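PDB 5MUJ: beta-galactosidase from Bacteroides thetaiotaomicron, which probably acts as a five-bladed beta-propeller glycoside hydrolase on plant pectin, and is captured here with chain B of rhamnogalacturonan II bound in its glycan pocket. Local coordinates for residues K71-Y76 with G174-A179; P260-E265 with T269-A274; F288-P293 with Y297-T302. All coordinates share one frame; numbering follows the deposited sequence.

Contact 1 (K71-Y76 with G174-A179); sequences KWLMTY and GDISTA
Leu-73 and Ser-177 meet in a small apolar contact between two neighbouring blades of the propeller. Leu-73 lies on strand 71-79, the second strand of the blade built from 59-110. Ser-177 sits in the loop between strands 166-172 and 183-184, the third and fourth strands of the next blade. Only 130 Å² is buried, and Leu-73 and Ser-177 supply most of it. Leu-73 CD1 comes to 3.6 Å from Ser-177 CA, while the same CD1 lies 3.7 Å from Ser-177 CB. The other methyl helps: Leu-73 CD2 is 3.9 Å from Ser-177 CA, so both methyls lie against the CA and CB of Ser-177, CD1 a little closer than CD2. With CG anti to its own carbonyl carbon (chi1 -61°), Leu-73 sends this fork off the strand at the loop. Ile-176 adds a looser apolar touch, its CG1 being 4.4 Å from Leu-73 CD1, and its side chain also packs on Trp-182.

The loop holds its shape through polar bonds of its own. A type I turn runs from Asp-175 to Thr-178, whose N donates to Asp-175 O over 3.0 Å. Thr-178 OG1 reaches that same Asp-175 O at 2.7 Å, in the carbonyl plane. Asp-175 OD1 is likewise gripped twice, from one face of its carboxylate. Ser-177 N bonds to Asp-175 OD1 at 3.0 Å and 155°, closing an Asx turn, and Ser-177 OG meets Asp-175 OD1 at 2.7 Å. Ser-177 is thus turned with its hydroxyl bound back to the aspartate and its carbons presented to the leucine. Polar bonds inside the loop therefore fix its form, while dispersion between carbon atoms joins it to the strand.

Contact 2 (P260-E265 with T269-A274); sequences PVFAHE and TITGDA
Thr-271 OG1 is held by both His-264 and a water. The hydroxyl lies at the edge of the imidazole, close to the ring plane, where it forms a hydrogen bond with His-264 ND1 of 2.8 Å and 165°; either atom could be the donor. Water 1 is 2.7 Å from Thr-271 OG1 and accepts from His-264 N at 3.1 Å, so ring and backbone of one histidine both connect to one hydroxyl, the second through a solvent molecule. On the far side of the ring His-264 NE2 bonds to Asp-314 OD2, which leaves the imidazole strung between two oxygen partners and little able to rotate. Tyr-287 packs against it with the two rings inclined by about 20°.

The rotamer of Thr-271 serves both neighbours. Its chi1 of -56° puts OG1 beside the backbone N, facing the histidine, and sets CG2 anti to that N, where it comes to 3.7 Å from Phe-262 CD2. This methyl meets the phenyl ring obliquely, and the two side chains cross at about a right angle. Phe-262 also makes an edge-to-face contact with Tyr-287.

Toward the other end, Thr-269 CB rests 3.7 Å from His-264 O, and Thr-269 OG1 is bonded to Phe-291 O. Water 2 bridges the gap, donating to His-264 O (2.8 Å) and to Thr-269 O, although it has more acceptors within reach than protons to give.

Val-261 and Phe-262 both face Val-242 in a classic beta bulge, so the segment 260-265 hugs strand 238-247 before the chain enters strand 270-279. Ile-270 on that strand touches the bound galactose and rhamnose. Such a passage from one blade into the first strand of the next, with that strand lining the ligand site, is characteristic of the beta-propeller fold.

Contact 3 (F288-P293 with Y297-T302); sequences FSAFEP and YKAFNT
Phe-300 pairs with Ser-289 across the beta hairpin of strands 282-290 and 299-306, and Ser-289 N bonds to Phe-300 O at 3.0 Å while Phe-300 N returns a bond to Ser-289 O. Because chi1 of Phe-300 is 58°, CG sits between the backbone N and the carbonyl carbon, and the ring folds back over its partner. One face lies over Ser-289 O, toward the rim, and CZ of Phe-300 comes 3.5 Å from Ser-289 CB. Glu-292 CB meets the ring edge, 3.8 Å from Phe-300 CE1. Replacing this phenylalanine with an alanine would probably open a gap beside Ser-289 and leave Glu-292 CB without its packing surface.

On the sheet face that carries Phe-288 and Asn-301, Ala-290 CB and Ala-299 CB touch at 3.8 Å. Phe-291 has positive phi (56°), ending the pairing with a bond from its N to Lys-298 O of 2.9 Å. Its ring leans over Ala-290 CB, with Lys-298 CD crossing 4.1 Å from Phe-291 CD1, and it touches the bound arabinose and galactose. The chemistry implies a hairpin fixed by backbone bonds whose end places Phe-291 in contact with the bound sugars.

All three contacts are largely buried, but contact 3 runs from buried strand pairs out to exposed Lys-298, and contact 1 sets a buried Leu-73 against a partly exposed Ser-177. Contact 1 ties two blades across the propeller from contacts 2 and 3, its centre about 29 and 30 Å from theirs, and rests on apolar touch alone. Contact 3 lies within one blade, while contact 2 joins that blade's first strand to the connection from the blade before it; strands 270-279 and 282-290 are sheet neighbours, and Ile-270 O lies 2.7 Å from Ser-289 OG, a probable hydrogen bond. Contact 2 relies on side-chain and water-mediated bonds, contact 3 on backbone pairing plus ring packing. Both hold glycan-pocket residues; contact 1 holds none.

Contact 1 (K71-Y76 with G174-A179)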
ATOM      1  N   LYS A  71     -15.985   8.232 -12.255  1.00 23.47           N
ATOM      2  CA  LYS A  71     -14.572   8.180 -12.617  1.00 16.42           C
ATOM      3  C   LYS A  71     -13.761   7.406 -11.587  1.00 15.91           C
ATOM      4  O   LYS A  71     -13.896   7.649 -10.386  1.00 21.85           O
ATOM      5  CB  LYS A  71     -13.975   9.578 -12.667  1.00 17.10           C
ATOM      6  CG  LYS A  71     -12.593   9.656 -13.312  1.00 19.30           C
ATOM      7  CD  LYS A  71     -12.653   9.611 -14.841  1.00 26.55           C
ATOM      8  CE  LYS A  71     -13.135  10.923 -15.444  1.00 30.04           C
ATOM      9  NZ  LYS A  71     -13.157  10.871 -16.936  1.00 33.07           N
ATOM     10  N   TRP A  72     -12.882   6.542 -12.085  1.00 14.69           N
ATOM     11  CA  TRP A  72     -11.939   5.831 -11.247  1.00 13.90           C
ATOM     12  C   TRP A  72     -10.616   6.615 -11.167  1.00 14.84           C
ATOM     13  O   TRP A  72     -10.104   7.118 -12.164  1.00 15.71           O
ATOM     14  CB  TRP A  72     -11.669   4.433 -11.776  1.00 13.85           C
ATOM     15  CG  TRP A  72     -12.904   3.563 -11.767  1.00 13.63           C
ATOM     16  CD1 TRP A  72     -13.755   3.278 -12.820  1.00 15.47           C
ATOM     17  CD2 TRP A  72     -13.443   2.887 -10.636  1.00 16.10           C
ATOM     18  NE1 TRP A  72     -14.776   2.479 -12.396  1.00 18.01           N
ATOM     19  CE2 TRP A  72     -14.597   2.198 -11.063  1.00 18.42           C
ATOM     20  CE3 TRP A  72     -13.053   2.780  -9.300  1.00 16.98           C
ATOM     21  CZ2 TRP A  72     -15.372   1.429 -10.183  1.00 17.59           C
ATOM     22  CZ3 TRP A  72     -13.821   2.006  -8.439  1.00 18.92           C
ATOM     23  CH2 TRP A  72     -14.940   1.327  -8.875  1.00 16.77           C
ATOM     24  N   LEU A  73     -10.068   6.708  -9.955  1.00 13.34           N
ATOM     25  CA  LEU A  73      -8.836   7.433  -9.704  1.00 14.39           C
ATOM     26  C   LEU A  73      -7.804   6.494  -9.055  1.00 12.01           C
ATOM     27  O   LEU A  73      -8.206   5.552  -8.399  1.00 13.86           O
ATOM     28  CB  LEU A  73      -9.161   8.604  -8.804  1.00 14.90           C
ATOM     29  CG  LEU A  73     -10.167   9.598  -9.397  1.00 16.84           C
ATOM     30  CD1 LEU A  73     -10.663  10.523  -8.315  1.00 19.38           C
ATOM     31  CD2 LEU A  73      -9.519  10.369 -10.524  1.00 16.75           C
HETATM   32  N   MSE A  74      -6.527   6.660  -9.410  1.00 11.38           N
HETATM   33  CA  MSE A  74      -5.443   5.905  -8.768  1.00 11.50           C
HETATM   34  C   MSE A  74      -4.340   6.853  -8.394  1.00 11.15           C
HETATM   35  O   MSE A  74      -3.752   7.500  -9.242  1.00 12.41           O
HETATM   36  CB  MSE A  74      -4.884   4.843  -9.727  1.00 11.76           C
HETATM   37  CG  MSE A  74      -3.817   3.993  -9.017  1.00 13.52           C
HETATM   38 SE   MSE A  74      -2.691   3.116 -10.335  1.00 20.00          SE
HETATM   39  CE  MSE A  74      -4.092   2.066 -11.236  1.00 11.81           C
ATOM     40  N   THR A  75      -4.015   6.893  -7.100  1.00  9.94           N
ATOM     41  CA  THR A  75      -2.735   7.544  -6.699  1.00 10.05           C
ATOM     42  C   THR A  75      -1.642   6.499  -6.756  1.00 10.32           C
ATOM     43  O   THR A  75      -1.912   5.329  -6.625  1.00 11.50           O
ATOM     44  CB  THR A  75      -2.693   8.225  -5.284  1.00 10.03           C
ATOM     45  OG1 THR A  75      -3.097   7.302  -4.250  1.00 11.55           O
ATOM     46  CG2 THR A  75      -3.515   9.429  -5.209  1.00  9.54           C
ATOM     47  N   TYR A  76      -0.441   6.951  -7.077  1.00 10.14           N
ATOM     48  CA  TYR A  76       0.750   6.093  -7.115  1.00 10.27           C
ATOM     49  C   TYR A  76       2.031   6.899  -6.840  1.00  9.90           C
ATOM     50  O   TYR A  76       2.033   8.119  -6.902  1.00 11.68           O
ATOM     51  CB  TYR A  76       0.833   5.302  -8.415  1.00 10.75           C
ATOM     52  CG  TYR A  76       0.997   6.148  -9.671  1.00 10.66           C
ATOM     53  CD1 TYR A  76       2.263   6.488 -10.144  1.00 10.63           C
ATOM     54  CD2 TYR A  76      -0.128   6.563 -10.422  1.00 11.40           C
ATOM     55  CE1 TYR A  76       2.440   7.272 -11.271  1.00 10.43           C
ATOM     56  CE2 TYR A  76       0.040   7.343 -11.578  1.00 12.45           C
ATOM     57  CZ  TYR A  76       1.304   7.643 -12.026  1.00 11.63           C
ATOM     58  OH  TYR A  76       1.494   8.402 -13.155  1.00 15.52           O
ATOM     59  N   GLY A 174      -9.808  20.377  -1.838  1.00 15.33           N
ATOM     60  CA  GLY A 174      -9.998  20.390  -3.297  1.00 14.26           C
ATOM     61  C   GLY A 174     -10.712  19.191  -3.866  1.00 15.11           C
ATOM     62  O   GLY A 174     -11.091  18.256  -3.148  1.00 17.17           O
ATOM     63  N   ASP A 175     -10.858  19.219  -5.187  1.00 15.39           N
ATOM     64  CA  ASP A 175     -11.428  18.125  -5.918  1.00 13.76           C
ATOM     65  C   ASP A 175     -10.372  17.020  -6.089  1.00 13.49           C
ATOM     66  O   ASP A 175      -9.384  17.195  -6.813  1.00 13.01           O
ATOM     67  CB  ASP A 175     -11.952  18.666  -7.255  1.00 13.53           C
ATOM     68  CG  ASP A 175     -12.595  17.620  -8.105  1.00 15.79           C
ATOM     69  OD1 ASP A 175     -12.462  16.392  -7.882  1.00 17.97           O
ATOM     70  OD2 ASP A 175     -13.251  18.057  -9.056  1.00 20.49           O
ATOM     71  N   ILE A 176     -10.610  15.878  -5.433  1.00 13.06           N
ATOM     72  CA  ILE A 176      -9.636  14.749  -5.413  1.00 13.48           C
ATOM     73  C   ILE A 176      -9.390  14.080  -6.774  1.00 14.01           C
ATOM     74  O   ILE A 176      -8.409  13.344  -6.936  1.00 14.97           O
ATOM     75  CB  ILE A 176     -10.018  13.645  -4.380  1.00 11.83           C
ATOM     76  CG1 ILE A 176     -11.395  13.037  -4.738  1.00 13.48           C
ATOM     77  CG2 ILE A 176      -9.956  14.209  -2.957  1.00 13.50           C
ATOM     78  CD1 ILE A 176     -11.853  11.925  -3.817  1.00 16.14           C
ATOM     79  N   SER A 177     -10.252  14.392  -7.751  1.00 14.90           N
ATOM     80  CA  SER A 177     -10.051  13.939  -9.137  1.00 12.85           C
ATOM     81  C   SER A 177      -9.102  14.807  -9.985  1.00 14.62           C
ATOM     82  O   SER A 177      -8.945  14.537 -11.179  1.00 17.19           O
ATOM     83  CB  SER A 177     -11.407  13.816  -9.833  1.00 14.18           C
ATOM     84  OG  SER A 177     -11.953  15.095 -10.158  1.00 17.00           O
ATOM     85  N   THR A 178      -8.491  15.837  -9.365  1.00 15.34           N
ATOM     86  CA  THR A 178      -7.578  16.766 -10.025  1.00 13.81           C
ATOM     87  C   THR A 178      -6.170  16.660  -9.495  1.00 12.90           C
ATOM     88  O   THR A 178      -5.959  16.335  -8.313  1.00 13.16           O
ATOM     89  CB  THR A 178      -8.103  18.235  -9.942  1.00 13.72           C
ATOM     90  OG1 THR A 178      -8.094  18.732  -8.587  1.00 15.83           O
ATOM     91  CG2 THR A 178      -9.525  18.306 -10.488  1.00 15.19           C
ATOM     92  N   ALA A 179      -5.195  16.875 -10.369  1.00 14.03           N
ATOM     93  CA  ALA A 179      -3.786  16.853 -10.003  1.00 14.59           C
ATOM     94  C   ALA A 179      -3.497  18.238  -9.451  1.00 14.66           C
ATOM     95  O   ALA A 179      -3.098  19.129 -10.190  1.00 16.63           O
ATOM     96  CB  ALA A 179      -2.889  16.551 -11.199  1.00 15.93           C
TER

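Contact 2 (P260-E265 with T269-A274)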
ATOM      1  N   PRO A 260       3.549  -5.749  17.383  1.00 13.57           N
ATOM      2  CA  PRO A 260       2.879  -5.800  16.046  1.00 13.43           C
ATOM      3  C   PRO A 260       1.735  -6.815  16.030  1.00 14.43           C
ATOM      4  O   PRO A 260       1.760  -7.781  16.778  1.00 18.59           O
ATOM      5  CB  PRO A 260       4.022  -6.207  15.093  1.00 14.40           C
ATOM      6  CG  PRO A 260       5.071  -6.851  15.959  1.00 14.96           C
ATOM      7  CD  PRO A 260       4.912  -6.333  17.372  1.00 15.53           C
ATOM      8  N   VAL A 261       0.721  -6.607  15.187  1.00 12.70           N
ATOM      9  CA  VAL A 261      -0.424  -7.512  15.136  1.00 15.23           C
ATOM     10  C   VAL A 261      -0.326  -8.576  14.014  1.00 14.40           C
ATOM     11  O   VAL A 261      -1.145  -9.487  13.967  1.00 16.29           O
ATOM     12  CB  VAL A 261      -1.749  -6.748  14.948  1.00 16.35           C
ATOM     13  CG1 VAL A 261      -1.966  -5.785  16.097  1.00 16.51           C
ATOM     14  CG2 VAL A 261      -1.829  -6.045  13.579  1.00 16.14           C
ATOM     15  N   PHE A 262       0.648  -8.436  13.122  1.00 13.47           N
ATOM     16  CA  PHE A 262       0.804  -9.401  12.049  1.00 12.75           C
ATOM     17  C   PHE A 262       2.214  -9.385  11.527  1.00 12.12           C
ATOM     18  O   PHE A 262       2.705  -8.351  11.132  1.00 13.67           O
ATOM     19  CB  PHE A 262      -0.155  -9.074  10.909  1.00 11.48           C
ATOM     20  CG  PHE A 262      -0.276 -10.164   9.893  1.00 13.12           C
ATOM     21  CD1 PHE A 262      -0.625 -11.468  10.244  1.00 14.57           C
ATOM     22  CD2 PHE A 262      -0.100  -9.862   8.564  1.00 13.60           C
ATOM     23  CE1 PHE A 262      -0.749 -12.463   9.285  1.00 13.07           C
ATOM     24  CE2 PHE A 262      -0.209 -10.841   7.606  1.00 14.09           C
ATOM     25  CZ  PHE A 262      -0.532 -12.146   7.953  1.00 13.01           C
ATOM     26  N   ALA A 263       2.861 -10.550  11.557  1.00 13.60           N
ATOM     27  CA  ALA A 263       4.238 -10.675  11.180  1.00 14.95           C
ATOM     28  C   ALA A 263       4.508 -12.107  10.765  1.00 14.92           C
ATOM     29  O   ALA A 263       3.786 -13.015  11.163  1.00 19.18           O
ATOM     30  CB  ALA A 263       5.137 -10.324  12.352  1.00 15.59           C
ATOM     31  N   HIS A 264       5.584 -12.283  10.002  1.00 14.34           N
ATOM     32  CA  HIS A 264       6.144 -13.598   9.695  1.00 17.21           C
ATOM     33  C   HIS A 264       7.620 -13.620  10.060  1.00 17.75           C
ATOM     34  O   HIS A 264       8.424 -12.919   9.467  1.00 18.63           O
ATOM     35  CB  HIS A 264       5.926 -13.883   8.216  1.00 17.53           C
ATOM     36  CG  HIS A 264       4.486 -13.929   7.848  1.00 17.99           C
ATOM     37  ND1 HIS A 264       3.820 -12.843   7.314  1.00 16.68           N
ATOM     38  CD2 HIS A 264       3.577 -14.930   7.933  1.00 19.08           C
ATOM     39  CE1 HIS A 264       2.560 -13.180   7.094  1.00 19.66           C
ATOM     40  NE2 HIS A 264       2.390 -14.440   7.453  1.00 20.50           N
ATOM     41  N   GLU A 265       7.987 -14.413  11.061  1.00 19.36           N
ATOM     42  CA  GLU A 265       9.325 -14.326  11.592  1.00 18.90           C
ATOM     43  C   GLU A 265      10.346 -15.206  10.893  1.00 20.90           C
ATOM     44  O   GLU A 265      10.478 -16.405  11.195  1.00 23.32           O
ATOM     45  CB  GLU A 265       9.321 -14.663  13.080  1.00 18.41           C
ATOM     46  CG  GLU A 265       8.520 -13.726  13.934  1.00 18.78           C
ATOM     47  CD  GLU A 265       9.107 -12.323  13.972  1.00 20.17           C
ATOM     48  OE1 GLU A 265      10.322 -12.134  13.730  1.00 23.86           O
ATOM     49  OE2 GLU A 265       8.328 -11.381  14.198  1.00 20.86           O
ATOM     50  N   THR A 269      12.604 -11.097   6.478  1.00 18.83           N
ATOM     51  CA  THR A 269      11.286 -11.257   5.803  1.00 19.02           C
ATOM     52  C   THR A 269      10.449 -10.004   5.978  1.00 18.32           C
ATOM     53  O   THR A 269      10.435  -9.405   7.078  1.00 18.74           O
ATOM     54  CB  THR A 269      10.479 -12.438   6.375  1.00 18.00           C
ATOM     55  OG1 THR A 269      11.256 -13.629   6.242  1.00 17.12           O
ATOM     56  CG2 THR A 269       9.125 -12.620   5.665  1.00 17.51           C
ATOM     57  N   ILE A 270       9.732  -9.636   4.911  1.00 15.51           N
ATOM     58  CA  ILE A 270       8.900  -8.461   4.910  1.00 13.99           C
ATOM     59  C   ILE A 270       7.473  -8.916   4.892  1.00 13.68           C
ATOM     60  O   ILE A 270       7.112  -9.766   4.090  1.00 15.30           O
ATOM     61  CB  ILE A 270       9.190  -7.563   3.697  1.00 13.53           C
ATOM     62  CG1 ILE A 270      10.573  -6.931   3.840  1.00 14.55           C
ATOM     63  CG2 ILE A 270       8.186  -6.439   3.587  1.00 12.89           C
ATOM     64  CD1 ILE A 270      11.059  -6.204   2.591  1.00 18.72           C
ATOM     65  N   THR A 271       6.667  -8.312   5.742  1.00 12.86           N
ATOM     66  CA  THR A 271       5.226  -8.424   5.723  1.00 13.45           C
ATOM     67  C   THR A 271       4.750  -6.980   5.693  1.00 12.90           C
ATOM     68  O   THR A 271       5.107  -6.178   6.592  1.00 14.74           O
ATOM     69  CB  THR A 271       4.655  -9.131   6.973  1.00 12.88           C
ATOM     70  OG1 THR A 271       5.263 -10.428   7.129  1.00 15.55           O
ATOM     71  CG2 THR A 271       3.115  -9.256   6.897  1.00 13.48           C
ATOM     72  N   GLY A 272       3.953  -6.638   4.667  1.00 13.26           N
ATOM     73  CA  GLY A 272       3.492  -5.299   4.611  1.00 12.94           C
ATOM     74  C   GLY A 272       2.394  -4.917   3.648  1.00 14.00           C
ATOM     75  O   GLY A 272       1.649  -5.746   3.130  1.00 16.59           O
ATOM     76  N   ASP A 273       2.314  -3.610   3.480  1.00 13.85           N
ATOM     77  CA  ASP A 273       1.259  -2.952   2.732  1.00 12.97           C
ATOM     78  C   ASP A 273      -0.114  -3.567   2.974  1.00 12.39           C
ATOM     79  O   ASP A 273      -0.807  -3.990   2.057  1.00 14.72           O
ATOM     80  CB  ASP A 273       1.633  -2.843   1.244  1.00 14.66           C
ATOM     81  CG  ASP A 273       2.843  -1.915   1.008  1.00 13.59           C
ATOM     82  OD1 ASP A 273       3.655  -1.702   1.954  1.00 15.27           O
ATOM     83  OD2 ASP A 273       2.967  -1.354  -0.107  1.00 17.99           O
ATOM     84  N   ALA A 274      -0.518  -3.561   4.226  1.00 10.54           N
ATOM     85  CA  ALA A 274      -1.812  -4.015   4.637  1.00 10.65           C
ATOM     86  C   ALA A 274      -2.903  -3.133   4.025  1.00 12.85           C
ATOM     87  O   ALA A 274      -2.852  -1.900   4.125  1.00 15.55           O
ATOM     88  CB  ALA A 274      -1.940  -4.067   6.156  1.00 12.22           C
TER
HETATM   89  O   HOH W   1       7.309 -10.006   8.821  1.00 18.90           O
HETATM   90  O   HOH W   2       9.793 -10.449   9.750  1.00 34.78           O

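Contact 3 (F288-P293 with Y297-T302)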
ATOM      1  N   PHE A 288       1.338  -8.037   1.193  1.00 10.32           N
ATOM      2  CA  PHE A 288       2.462  -8.655   0.491  1.00 10.83           C
ATOM      3  C   PHE A 288       3.499  -9.140   1.475  1.00 10.40           C
ATOM      4  O   PHE A 288       3.635  -8.619   2.629  1.00 12.28           O
ATOM      5  CB  PHE A 288       3.163  -7.767  -0.550  1.00  9.23           C
ATOM      6  CG  PHE A 288       4.324  -6.902  -0.049  1.00  9.82           C
ATOM      7  CD1 PHE A 288       4.092  -5.652   0.566  1.00 10.71           C
ATOM      8  CD2 PHE A 288       5.655  -7.266  -0.259  1.00 10.22           C
ATOM      9  CE1 PHE A 288       5.117  -4.841   0.951  1.00 12.50           C
ATOM     10  CE2 PHE A 288       6.728  -6.460   0.226  1.00 10.77           C
ATOM     11  CZ  PHE A 288       6.443  -5.247   0.793  1.00 12.23           C
ATOM     12  N   SER A 289       4.254 -10.112   1.002  1.00 13.86           N
ATOM     13  CA  SER A 289       5.418 -10.570   1.714  1.00 13.58           C
ATOM     14  C   SER A 289       6.572 -10.713   0.744  1.00 13.26           C
ATOM     15  O   SER A 289       6.370 -10.957  -0.443  1.00 13.16           O
ATOM     16  CB  SER A 289       5.125 -11.890   2.410  1.00 12.84           C
ATOM     17  OG  SER A 289       6.178 -12.221   3.320  1.00 15.45           O
ATOM     18  N   ALA A 290       7.780 -10.517   1.229  1.00 13.37           N
ATOM     19  CA  ALA A 290       8.994 -10.726   0.446  1.00 13.37           C
ATOM     20  C   ALA A 290      10.005 -11.448   1.303  1.00 15.40           C
ATOM     21  O   ALA A 290      10.009 -11.272   2.554  1.00 16.18           O
ATOM     22  CB  ALA A 290       9.591  -9.435  -0.098  1.00 10.12           C
ATOM     23  N   PHE A 291      10.877 -12.220   0.652  1.00 14.63           N
ATOM     24  CA  PHE A 291      11.993 -12.931   1.350  1.00 14.96           C
ATOM     25  C   PHE A 291      11.433 -13.818   2.456  1.00 15.06           C
ATOM     26  O   PHE A 291      12.016 -13.930   3.548  1.00 16.30           O
ATOM     27  CB  PHE A 291      13.051 -11.946   1.853  1.00 16.96           C
ATOM     28  CG  PHE A 291      13.427 -10.927   0.831  1.00 17.57           C
ATOM     29  CD1 PHE A 291      13.916 -11.334  -0.407  1.00 18.65           C
ATOM     30  CD2 PHE A 291      13.188  -9.566   1.047  1.00 19.80           C
ATOM     31  CE1 PHE A 291      14.208 -10.401  -1.396  1.00 21.51           C
ATOM     32  CE2 PHE A 291      13.479  -8.635   0.061  1.00 20.01           C
ATOM     33  CZ  PHE A 291      13.978  -9.055  -1.163  1.00 21.53           C
ATOM     34  N   GLU A 292      10.305 -14.458   2.156  1.00 16.67           N
ATOM     35  CA  GLU A 292       9.717 -15.508   2.995  1.00 16.67           C
ATOM     36  C   GLU A 292      10.374 -16.848   2.618  1.00 17.88           C
ATOM     37  O   GLU A 292      10.304 -17.265   1.474  1.00 18.26           O
ATOM     38  CB  GLU A 292       8.199 -15.545   2.751  1.00 14.07           C
ATOM     39  CG  GLU A 292       7.415 -16.698   3.301  1.00 17.28           C
ATOM     40  CD  GLU A 292       7.779 -17.060   4.730  1.00 21.04           C
ATOM     41  OE1 GLU A 292       7.764 -16.163   5.590  1.00 21.83           O
ATOM     42  OE2 GLU A 292       8.044 -18.246   4.982  1.00 23.41           O
ATOM     43  N   PRO A 293      11.043 -17.536   3.577  1.00 19.26           N
ATOM     44  CA  PRO A 293      11.701 -18.807   3.159  1.00 17.36           C
ATOM     45  C   PRO A 293      10.818 -19.916   2.544  1.00 19.41           C
ATOM     46  O   PRO A 293      11.331 -20.719   1.756  1.00 21.64           O
ATOM     47  CB  PRO A 293      12.300 -19.339   4.459  1.00 18.18           C
ATOM     48  CG  PRO A 293      12.336 -18.192   5.390  1.00 20.73           C
ATOM     49  CD  PRO A 293      11.342 -17.168   4.977  1.00 18.72           C
ATOM     50  N   TYR A 297       9.532 -18.015  -4.849  1.00 17.11           N
ATOM     51  CA  TYR A 297       9.603 -16.727  -5.507  1.00 14.33           C
ATOM     52  C   TYR A 297       9.771 -15.676  -4.442  1.00 14.73           C
ATOM     53  O   TYR A 297       9.375 -15.891  -3.276  1.00 16.29           O
ATOM     54  CB  TYR A 297       8.370 -16.453  -6.346  1.00 13.08           C
ATOM     55  CG  TYR A 297       7.110 -17.047  -5.764  1.00 11.46           C
ATOM     56  CD1 TYR A 297       6.426 -16.425  -4.736  1.00 11.18           C
ATOM     57  CD2 TYR A 297       6.672 -18.296  -6.159  1.00 14.03           C
ATOM     58  CE1 TYR A 297       5.281 -16.993  -4.185  1.00 11.32           C
ATOM     59  CE2 TYR A 297       5.521 -18.857  -5.633  1.00 13.89           C
ATOM     60  CZ  TYR A 297       4.823 -18.220  -4.647  1.00 12.54           C
ATOM     61  OH  TYR A 297       3.682 -18.785  -4.131  1.00 13.34           O
ATOM     62  N   LYS A 298      10.354 -14.548  -4.835  1.00 11.49           N
ATOM     63  CA  LYS A 298      10.887 -13.569  -3.847  1.00 11.50           C
ATOM     64  C   LYS A 298       9.887 -12.587  -3.228  1.00 13.02           C
ATOM     65  O   LYS A 298      10.165 -12.025  -2.158  1.00 15.72           O
ATOM     66  CB  LYS A 298      12.025 -12.773  -4.465  1.00 13.11           C
ATOM     67  CG  LYS A 298      13.265 -13.624  -4.777  1.00 17.47           C
ATOM     68  CD  LYS A 298      14.157 -13.914  -3.570  1.00 20.29           C
ATOM     69  CE  LYS A 298      15.354 -14.758  -4.009  1.00 26.11           C
ATOM     70  NZ  LYS A 298      15.753 -15.776  -2.993  1.00 29.31           N
ATOM     71  N   ALA A 299       8.793 -12.307  -3.931  1.00 15.06           N
ATOM     72  CA  ALA A 299       7.707 -11.496  -3.377  1.00 14.96           C
ATOM     73  C   ALA A 299       6.362 -11.792  -4.017  1.00 13.99           C
ATOM     74  O   ALA A 299       6.287 -12.118  -5.201  1.00 16.67           O
ATOM     75  CB  ALA A 299       8.021 -10.002  -3.460  1.00 15.08           C
ATOM     76  N   PHE A 300       5.309 -11.669  -3.225  1.00 10.78           N
ATOM     77  CA  PHE A 300       3.987 -12.158  -3.579  1.00 11.60           C
ATOM     78  C   PHE A 300       2.903 -11.530  -2.732  1.00 12.05           C
ATOM     79  O   PHE A 300       3.216 -10.922  -1.691  1.00 13.64           O
ATOM     80  CB  PHE A 300       3.927 -13.677  -3.414  1.00 10.50           C
ATOM     81  CG  PHE A 300       4.272 -14.135  -1.975  1.00 11.49           C
ATOM     82  CD1 PHE A 300       5.612 -14.326  -1.544  1.00 10.39           C
ATOM     83  CD2 PHE A 300       3.260 -14.347  -1.063  1.00 13.29           C
ATOM     84  CE1 PHE A 300       5.918 -14.718  -0.219  1.00 11.71           C
ATOM     85  CE2 PHE A 300       3.568 -14.740   0.255  1.00 13.30           C
ATOM     86  CZ  PHE A 300       4.888 -14.917   0.657  1.00 12.71           C
ATOM     87  N   ASN A 301       1.650 -11.651  -3.180  1.00 11.46           N
ATOM     88  CA  ASN A 301       0.481 -11.235  -2.415  1.00 10.40           C
ATOM     89  C   ASN A 301      -0.360 -12.423  -1.955  1.00 11.50           C
ATOM     90  O   ASN A 301      -0.611 -13.377  -2.709  1.00 11.98           O
ATOM     91  CB  ASN A 301      -0.423 -10.312  -3.259  1.00  9.62           C
ATOM     92  CG  ASN A 301       0.231  -8.988  -3.569  1.00 11.09           C
ATOM     93  OD1 ASN A 301       1.081  -8.504  -2.849  1.00 12.86           O
ATOM     94  ND2 ASN A 301      -0.190  -8.371  -4.663  1.00 12.34           N
ATOM     95  N   THR A 302      -0.829 -12.337  -0.710  1.00 10.75           N
ATOM     96  CA  THR A 302      -1.850 -13.221  -0.182  1.00  9.86           C
ATOM     97  C   THR A 302      -2.778 -12.451   0.775  1.00 11.49           C
ATOM     98  O   THR A 302      -2.832 -11.199   0.724  1.00 12.39           O
ATOM     99  CB  THR A 302      -1.256 -14.538   0.368  1.00 11.82           C
ATOM    100  OG1 THR A 302      -2.314 -15.431   0.746  1.00 12.54           O
ATOM    101  CG2 THR A 302      -0.335 -14.300   1.546  1.00 10.95           C
TER
HETATM  102  O   HOH W   3       9.540 -15.351  -0.661  1.00 20.27           O